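Local coordinates for protein BrkA translocator (Bordetella pertussis, PDB 3QQ2) that forms the outer-membrane beta-barrel domain of an autotransporter, a hydrophilic pore through which the attached passenger domain reaches the bacterial surface, at residues Gly21-Gln32 with Asp43-Asp54. The protein carries 1 engineered substitution. Residues are numbered along the deposited sequence; the frame is centred on the assembly and turned at random.
Sequences GGPWARTFSERQ and DQTVSGLEIGLD
Trp24 lies over the backbone of Gly52, and Phe28 likewise covers Gly48, whose N stands over the centre of the phenylalanine ring. Gly52 CA sits 3.7 Å from the centroid of the tryptophan five-membered ring, a CH-pi contact 22° off its normal. Glycine, with no side chain, lets each ring lie directly on the partner backbone. Both aromatics hold CG between the backbone N and the carbonyl carbon (chi1 56° in Trp24), which swings the rings across to the partner strand.

Between the rings, Arg26 and Glu50 run side by side into the barrel lumen, joined by a salt bridge from Arg26 NE to Glu50 OE1, with guanidinium and carboxylate planes 71° apart. The other carboxylate oxygen, OE2, forms a salt bridge to Arg111 NE and a hydrogen bond to His91 NE2, so both oxygens of the buried acid are engaged; the two arginines probably favour the ionised carboxylate. Trp24 NE1 and Asp54 OD1 both hydrogen-bond to Tyr95 OH.

Beneath the side chains, antiparallel backbone pairs join strands 21-34 and 42-57 as a hairpin of the barrel wall. Gly48 O accepts from Phe28 N at 3.1 Å and from Thr27 OG1, also at 3.1 Å. On the outward face, Ala25 CB meets Ile51 CD1 at 3.9 Å. The charged network of Arg26, Glu50 and Asp54 inside and the aliphatic Ala25, Leu49, Ile51 and Leu53 outside are consistent with a hydrophilic pore surrounded by lipid.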
ATOM      1  N   GLY A  21     -33.518  -9.926  33.890  1.00 75.30           N
ATOM      2  CA  GLY A  21     -32.828 -10.134  32.626  1.00 73.47           C
ATOM      3  C   GLY A  21     -33.808 -10.059  31.474  1.00 72.76           C
ATOM      4  O   GLY A  21     -35.015  -9.961  31.700  1.00 73.87           O
ATOM      5  N   GLY A  22     -33.291 -10.090  30.241  1.00 71.11           N
ATOM      6  CA  GLY A  22     -34.126 -10.075  29.028  1.00 69.94           C
ATOM      7  C   GLY A  22     -33.351  -9.933  27.721  1.00 67.86           C
ATOM      8  O   GLY A  22     -32.129  -9.841  27.729  1.00 66.95           O
ATOM      9  N   PRO A  23     -34.057  -9.956  26.580  1.00 67.25           N
ATOM     10  CA  PRO A  23     -33.434  -9.686  25.302  1.00 65.62           C
ATOM     11  C   PRO A  23     -33.436  -8.198  25.074  1.00 64.51           C
ATOM     12  O   PRO A  23     -34.263  -7.499  25.661  1.00 64.79           O
ATOM     13  CB  PRO A  23     -34.402 -10.329  24.321  1.00 66.53           C
ATOM     14  CG  PRO A  23     -35.719 -10.125  24.945  1.00 67.72           C
ATOM     15  CD  PRO A  23     -35.474 -10.329  26.419  1.00 68.47           C
ATOM     16  N   TRP A  24     -32.524  -7.715  24.237  1.00 63.28           N
ATOM     17  CA  TRP A  24     -32.466  -6.280  23.888  1.00 62.50           C
ATOM     18  C   TRP A  24     -31.904  -6.046  22.489  1.00 62.11           C
ATOM     19  O   TRP A  24     -31.182  -6.875  21.966  1.00 62.13           O
ATOM     20  CB  TRP A  24     -31.709  -5.458  24.946  1.00 61.24           C
ATOM     21  CG  TRP A  24     -30.331  -5.933  25.229  1.00 60.08           C
ATOM     22  CD1 TRP A  24     -29.944  -6.770  26.235  1.00 60.97           C
ATOM     23  CD2 TRP A  24     -29.134  -5.589  24.515  1.00 58.52           C
ATOM     24  NE1 TRP A  24     -28.577  -6.972  26.195  1.00 59.61           N
ATOM     25  CE2 TRP A  24     -28.058  -6.251  25.155  1.00 57.92           C
ATOM     26  CE3 TRP A  24     -28.863  -4.774  23.413  1.00 57.16           C
ATOM     27  CZ2 TRP A  24     -26.746  -6.140  24.715  1.00 56.74           C
ATOM     28  CZ3 TRP A  24     -27.558  -4.655  22.985  1.00 57.23           C
ATOM     29  CH2 TRP A  24     -26.513  -5.342  23.627  1.00 56.30           C
ATOM     30  N   ALA A  25     -32.280  -4.940  21.869  1.00 62.67           N
ATOM     31  CA  ALA A  25     -31.656  -4.539  20.624  1.00 63.40           C
ATOM     32  C   ALA A  25     -31.310  -3.058  20.646  1.00 64.17           C
ATOM     33  O   ALA A  25     -32.096  -2.217  21.117  1.00 64.61           O
ATOM     34  CB  ALA A  25     -32.556  -4.860  19.440  1.00 63.73           C
ATOM     35  N   ARG A  26     -30.133  -2.719  20.136  1.00 64.83           N
ATOM     36  CA  ARG A  26     -29.769  -1.301  20.062  1.00 65.58           C
ATOM     37  C   ARG A  26     -29.149  -0.948  18.743  1.00 65.39           C
ATOM     38  O   ARG A  26     -28.214  -1.598  18.296  1.00 65.53           O
ATOM     39  CB  ARG A  26     -28.848  -0.881  21.211  1.00 65.46           C
ATOM     40  CG  ARG A  26     -27.430  -1.414  21.136  1.00 66.71           C
ATOM     41  CD  ARG A  26     -26.602  -0.785  22.253  1.00 71.18           C
ATOM     42  NE  ARG A  26     -25.182  -0.666  21.924  1.00 73.18           N
ATOM     43  CZ  ARG A  26     -24.655   0.366  21.281  1.00 75.35           C
ATOM     44  NH1 ARG A  26     -25.427   1.371  20.881  1.00 77.94           N
ATOM     45  NH2 ARG A  26     -23.360   0.398  21.032  1.00 77.57           N
ATOM     46  N   THR A  27     -29.686   0.087  18.123  1.00 65.72           N
ATOM     47  CA  THR A  27     -29.080   0.628  16.927  1.00 65.82           C
ATOM     48  C   THR A  27     -28.387   1.960  17.254  1.00 65.61           C
ATOM     49  O   THR A  27     -28.594   2.520  18.328  1.00 65.55           O
ATOM     50  CB  THR A  27     -30.112   0.767  15.806  1.00 66.48           C
ATOM     51  OG1 THR A  27     -29.459   1.282  14.655  1.00 68.23           O
ATOM     52  CG2 THR A  27     -31.235   1.725  16.199  1.00 67.10           C
ATOM     53  N   PHE A  28     -27.556   2.451  16.341  1.00 65.63           N
ATOM     54  CA  PHE A  28     -26.841   3.720  16.529  1.00 65.92           C
ATOM     55  C   PHE A  28     -26.187   4.180  15.250  1.00 66.63           C
ATOM     56  O   PHE A  28     -25.950   3.380  14.338  1.00 66.69           O
ATOM     57  CB  PHE A  28     -25.760   3.599  17.600  1.00 65.35           C
ATOM     58  CG  PHE A  28     -24.595   2.733  17.198  1.00 65.63           C
ATOM     59  CD1 PHE A  28     -24.672   1.345  17.282  1.00 65.37           C
ATOM     60  CD2 PHE A  28     -23.417   3.299  16.745  1.00 66.38           C
ATOM     61  CE1 PHE A  28     -23.598   0.543  16.911  1.00 63.93           C
ATOM     62  CE2 PHE A  28     -22.344   2.489  16.379  1.00 66.15           C
ATOM     63  CZ  PHE A  28     -22.442   1.113  16.459  1.00 63.10           C
ATOM     64  N   SER A  29     -25.856   5.465  15.209  1.00 67.33           N
ATOM     65  CA  SER A  29     -25.267   6.076  14.035  1.00 68.20           C
ATOM     66  C   SER A  29     -24.662   7.434  14.376  1.00 69.29           C
ATOM     67  O   SER A  29     -25.333   8.304  14.903  1.00 69.97           O
ATOM     68  CB  SER A  29     -26.334   6.239  12.974  1.00 68.61           C
ATOM     69  OG  SER A  29     -25.851   7.038  11.925  1.00 70.73           O
ATOM     70  N   GLU A  30     -23.394   7.631  14.061  1.00 70.07           N
ATOM     71  CA  GLU A  30     -22.709   8.835  14.497  1.00 71.49           C
ATOM     72  C   GLU A  30     -21.844   9.384  13.392  1.00 73.25           C
ATOM     73  O   GLU A  30     -21.028   8.646  12.861  1.00 73.55           O
ATOM     74  CB  GLU A  30     -21.848   8.486  15.702  1.00 70.37           C
ATOM     75  CG  GLU A  30     -20.879   9.540  16.106  1.00 72.73           C
ATOM     76  CD  GLU A  30     -20.347   9.306  17.495  1.00 74.95           C
ATOM     77  OE1 GLU A  30     -21.110   9.526  18.473  1.00 74.36           O
ATOM     78  OE2 GLU A  30     -19.157   8.914  17.606  1.00 76.75           O
ATOM     79  N   ARG A  31     -22.001  10.659  13.039  1.00 75.44           N
ATOM     80  CA  ARG A  31     -21.101  11.258  12.041  1.00 78.04           C
ATOM     81  C   ARG A  31     -19.917  11.992  12.642  1.00 79.70           C
ATOM     82  O   ARG A  31     -20.075  12.991  13.348  1.00 80.54           O
ATOM     83  CB  ARG A  31     -21.813  12.167  11.036  1.00 79.57           C
ATOM     84  CG  ARG A  31     -20.896  12.553   9.873  1.00 81.12           C
ATOM     85  CD  ARG A  31     -21.592  13.442   8.855  1.00 84.52           C
ATOM     86  NE  ARG A  31     -20.724  13.764   7.728  1.00 86.61           N
ATOM     87  CZ  ARG A  31     -20.304  12.870   6.834  1.00 87.90           C
ATOM     88  NH1 ARG A  31     -19.508  13.240   5.833  1.00 90.06           N
ATOM     89  NH2 ARG A  31     -20.668  11.595   6.941  1.00 85.88           N
ATOM     90  N   GLN A  32     -18.722  11.516  12.319  1.00 80.75           N
ATOM     91  CA  GLN A  32     -17.522  12.195  12.767  1.00 82.60           C
ATOM     92  C   GLN A  32     -16.940  13.008  11.643  1.00 85.44           C
ATOM     93  O   GLN A  32     -16.866  12.538  10.510  1.00 85.98           O
ATOM     94  CB  GLN A  32     -16.525  11.195  13.335  1.00 81.32           C
ATOM     95  CG  GLN A  32     -17.028  10.636  14.661  1.00 80.36           C
ATOM     96  CD  GLN A  32     -16.442   9.295  15.044  1.00 79.89           C
ATOM     97  OE1 GLN A  32     -15.237   9.168  15.306  1.00 80.78           O
ATOM     98  NE2 GLN A  32     -17.305   8.283  15.120  1.00 77.90           N
ATOM     99  N   ASP A  43     -14.097  12.551   7.019  1.00 87.16           N
ATOM    100  CA  ASP A  43     -15.400  12.442   7.645  1.00 84.89           C
ATOM    101  C   ASP A  43     -15.878  11.009   7.541  1.00 82.03           C
ATOM    102  O   ASP A  43     -15.892  10.434   6.456  1.00 82.52           O
ATOM    103  CB  ASP A  43     -16.394  13.367   6.960  1.00 86.45           C
ATOM    104  CG  ASP A  43     -16.079  14.829   7.189  1.00 90.38           C
ATOM    105  OD1 ASP A  43     -17.020  15.661   7.111  1.00 92.99           O
ATOM    106  OD2 ASP A  43     -14.897  15.154   7.453  1.00 92.98           O
ATOM    107  N   GLN A  44     -16.266  10.421   8.657  1.00 78.84           N
ATOM    108  CA  GLN A  44     -16.854   9.119   8.567  1.00 76.54           C
ATOM    109  C   GLN A  44     -18.202   9.056   9.234  1.00 74.96           C
ATOM    110  O   GLN A  44     -18.479   9.781  10.195  1.00 74.51           O
ATOM    111  CB  GLN A  44     -15.925   8.072   9.154  1.00 75.70           C
ATOM    112  CG  GLN A  44     -15.616   8.290  10.617  1.00 76.29           C
ATOM    113  CD  GLN A  44     -14.612   7.312  11.178  1.00 75.83           C
ATOM    114  OE1 GLN A  44     -13.753   6.796  10.452  1.00 76.83           O
ATOM    115  NE2 GLN A  44     -14.694   7.069  12.489  1.00 74.05           N
ATOM    116  N   THR A  45     -19.045   8.183   8.693  1.00 74.09           N
ATOM    117  CA  THR A  45     -20.301   7.825   9.318  1.00 72.59           C
ATOM    118  C   THR A  45     -20.176   6.409   9.832  1.00 70.90           C
ATOM    119  O   THR A  45     -19.981   5.489   9.042  1.00 70.71           O
ATOM    120  CB  THR A  45     -21.468   7.890   8.336  1.00 73.00           C
ATOM    121  OG1 THR A  45     -21.531   9.193   7.759  1.00 75.26           O
ATOM    122  CG2 THR A  45     -22.754   7.630   9.057  1.00 71.90           C
ATOM    123  N   VAL A  46     -20.289   6.257  11.154  1.00 69.98           N
ATOM    124  CA  VAL A  46     -20.262   4.966  11.846  1.00 68.69           C
ATOM    125  C   VAL A  46     -21.678   4.534  12.227  1.00 68.14           C
ATOM    126  O   VAL A  46     -22.321   5.219  13.040  1.00 68.63           O
ATOM    127  CB  VAL A  46     -19.502   5.084  13.152  1.00 67.72           C
ATOM    128  CG1 VAL A  46     -19.107   3.723  13.633  1.00 67.06           C
ATOM    129  CG2 VAL A  46     -18.292   5.915  12.954  1.00 69.81           C
ATOM    130  N   SER A  47     -22.156   3.408  11.680  1.00 67.18           N
ATOM    131  CA  SER A  47     -23.493   2.894  12.021  1.00 66.48           C
ATOM    132  C   SER A  47     -23.436   1.508  12.605  1.00 65.26           C
ATOM    133  O   SER A  47     -22.606   0.731  12.192  1.00 65.77           O
ATOM    134  CB  SER A  47     -24.393   2.875  10.799  1.00 67.19           C
ATOM    135  OG  SER A  47     -25.092   4.110  10.671  1.00 69.66           O
ATOM    136  N   GLY A  48     -24.305   1.181  13.560  1.00 64.64           N
ATOM    137  CA  GLY A  48     -24.330  -0.189  14.094  1.00 63.89           C
ATOM    138  C   GLY A  48     -25.638  -0.790  14.599  1.00 63.64           C
ATOM    139  O   GLY A  48     -26.653  -0.097  14.750  1.00 64.20           O
ATOM    140  N   LEU A  49     -25.598  -2.092  14.885  1.00 62.73           N
ATOM    141  CA  LEU A  49     -26.728  -2.795  15.466  1.00 61.78           C
ATOM    142  C   LEU A  49     -26.227  -3.861  16.423  1.00 60.53           C
ATOM    143  O   LEU A  49     -25.542  -4.777  16.012  1.00 60.94           O
ATOM    144  CB  LEU A  49     -27.539  -3.423  14.353  1.00 62.37           C
ATOM    145  CG  LEU A  49     -28.924  -4.021  14.622  1.00 65.47           C
ATOM    146  CD1 LEU A  49     -28.851  -5.519  14.996  1.00 68.19           C
ATOM    147  CD2 LEU A  49     -29.719  -3.232  15.663  1.00 67.91           C
ATOM    148  N   GLU A  50     -26.542  -3.733  17.704  1.00 59.54           N
ATOM    149  CA  GLU A  50     -26.301  -4.811  18.674  1.00 58.63           C
ATOM    150  C   GLU A  50     -27.570  -5.606  19.043  1.00 58.15           C
ATOM    151  O   GLU A  50     -28.699  -5.094  18.966  1.00 58.43           O
ATOM    152  CB  GLU A  50     -25.619  -4.279  19.923  1.00 58.15           C
ATOM    153  CG  GLU A  50     -24.155  -4.545  19.873  1.00 60.87           C
ATOM    154  CD  GLU A  50     -23.332  -3.777  20.908  1.00 65.84           C
ATOM    155  OE1 GLU A  50     -23.788  -2.725  21.448  1.00 65.71           O
ATOM    156  OE2 GLU A  50     -22.188  -4.236  21.154  1.00 66.95           O
ATOM    157  N   ILE A  51     -27.385  -6.862  19.425  1.00 56.88           N
ATOM    158  CA  ILE A  51     -28.506  -7.634  19.945  1.00 56.67           C
ATOM    159  C   ILE A  51     -28.007  -8.437  21.111  1.00 56.48           C
ATOM    160  O   ILE A  51     -26.869  -8.882  21.092  1.00 56.50           O
ATOM    161  CB  ILE A  51     -29.183  -8.476  18.854  1.00 57.00           C
ATOM    162  CG1 ILE A  51     -30.645  -8.170  18.852  1.00 57.69           C
ATOM    163  CG2 ILE A  51     -28.935  -9.970  18.994  1.00 56.68           C
ATOM    164  CD1 ILE A  51     -31.064  -7.841  17.505  1.00 62.32           C
ATOM    165  N   GLY A  52     -28.816  -8.593  22.147  1.00 56.41           N
ATOM    166  CA  GLY A  52     -28.271  -9.159  23.353  1.00 57.13           C
ATOM    167  C   GLY A  52     -29.229  -9.638  24.408  1.00 58.67           C
ATOM    168  O   GLY A  52     -30.428  -9.354  24.374  1.00 59.91           O
ATOM    169  N   LEU A  53     -28.679 -10.365  25.369  1.00 58.99           N
ATOM    170  CA  LEU A  53     -29.467 -11.039  26.370  1.00 59.90           C
ATOM    171  C   LEU A  53     -28.628 -11.158  27.629  1.00 60.70           C
ATOM    172  O   LEU A  53     -27.424 -11.395  27.562  1.00 60.23           O
ATOM    173  CB  LEU A  53     -29.895 -12.414  25.839  1.00 60.11           C
ATOM    174  CG  LEU A  53     -30.387 -13.479  26.820  1.00 61.06           C
ATOM    175  CD1 LEU A  53     -31.742 -13.154  27.404  1.00 60.63           C
ATOM    176  CD2 LEU A  53     -30.443 -14.809  26.131  1.00 62.67           C
ATOM    177  N   ASP A  54     -29.262 -10.957  28.776  1.00 62.18           N
ATOM    178  CA  ASP A  54     -28.606 -11.159  30.067  1.00 63.66           C
ATOM    179  C   ASP A  54     -29.588 -11.820  31.021  1.00 65.95           C
ATOM    180  O   ASP A  54     -30.789 -11.735  30.810  1.00 66.07           O
ATOM    181  CB  ASP A  54     -28.090  -9.834  30.650  1.00 62.78           C
ATOM    182  CG  ASP A  54     -29.074  -8.702  30.478  1.00 61.76           C
ATOM    183  OD1 ASP A  54     -29.042  -8.033  29.426  1.00 57.74           O
ATOM    184  OD2 ASP A  54     -29.896  -8.490  31.388  1.00 63.28           O
TER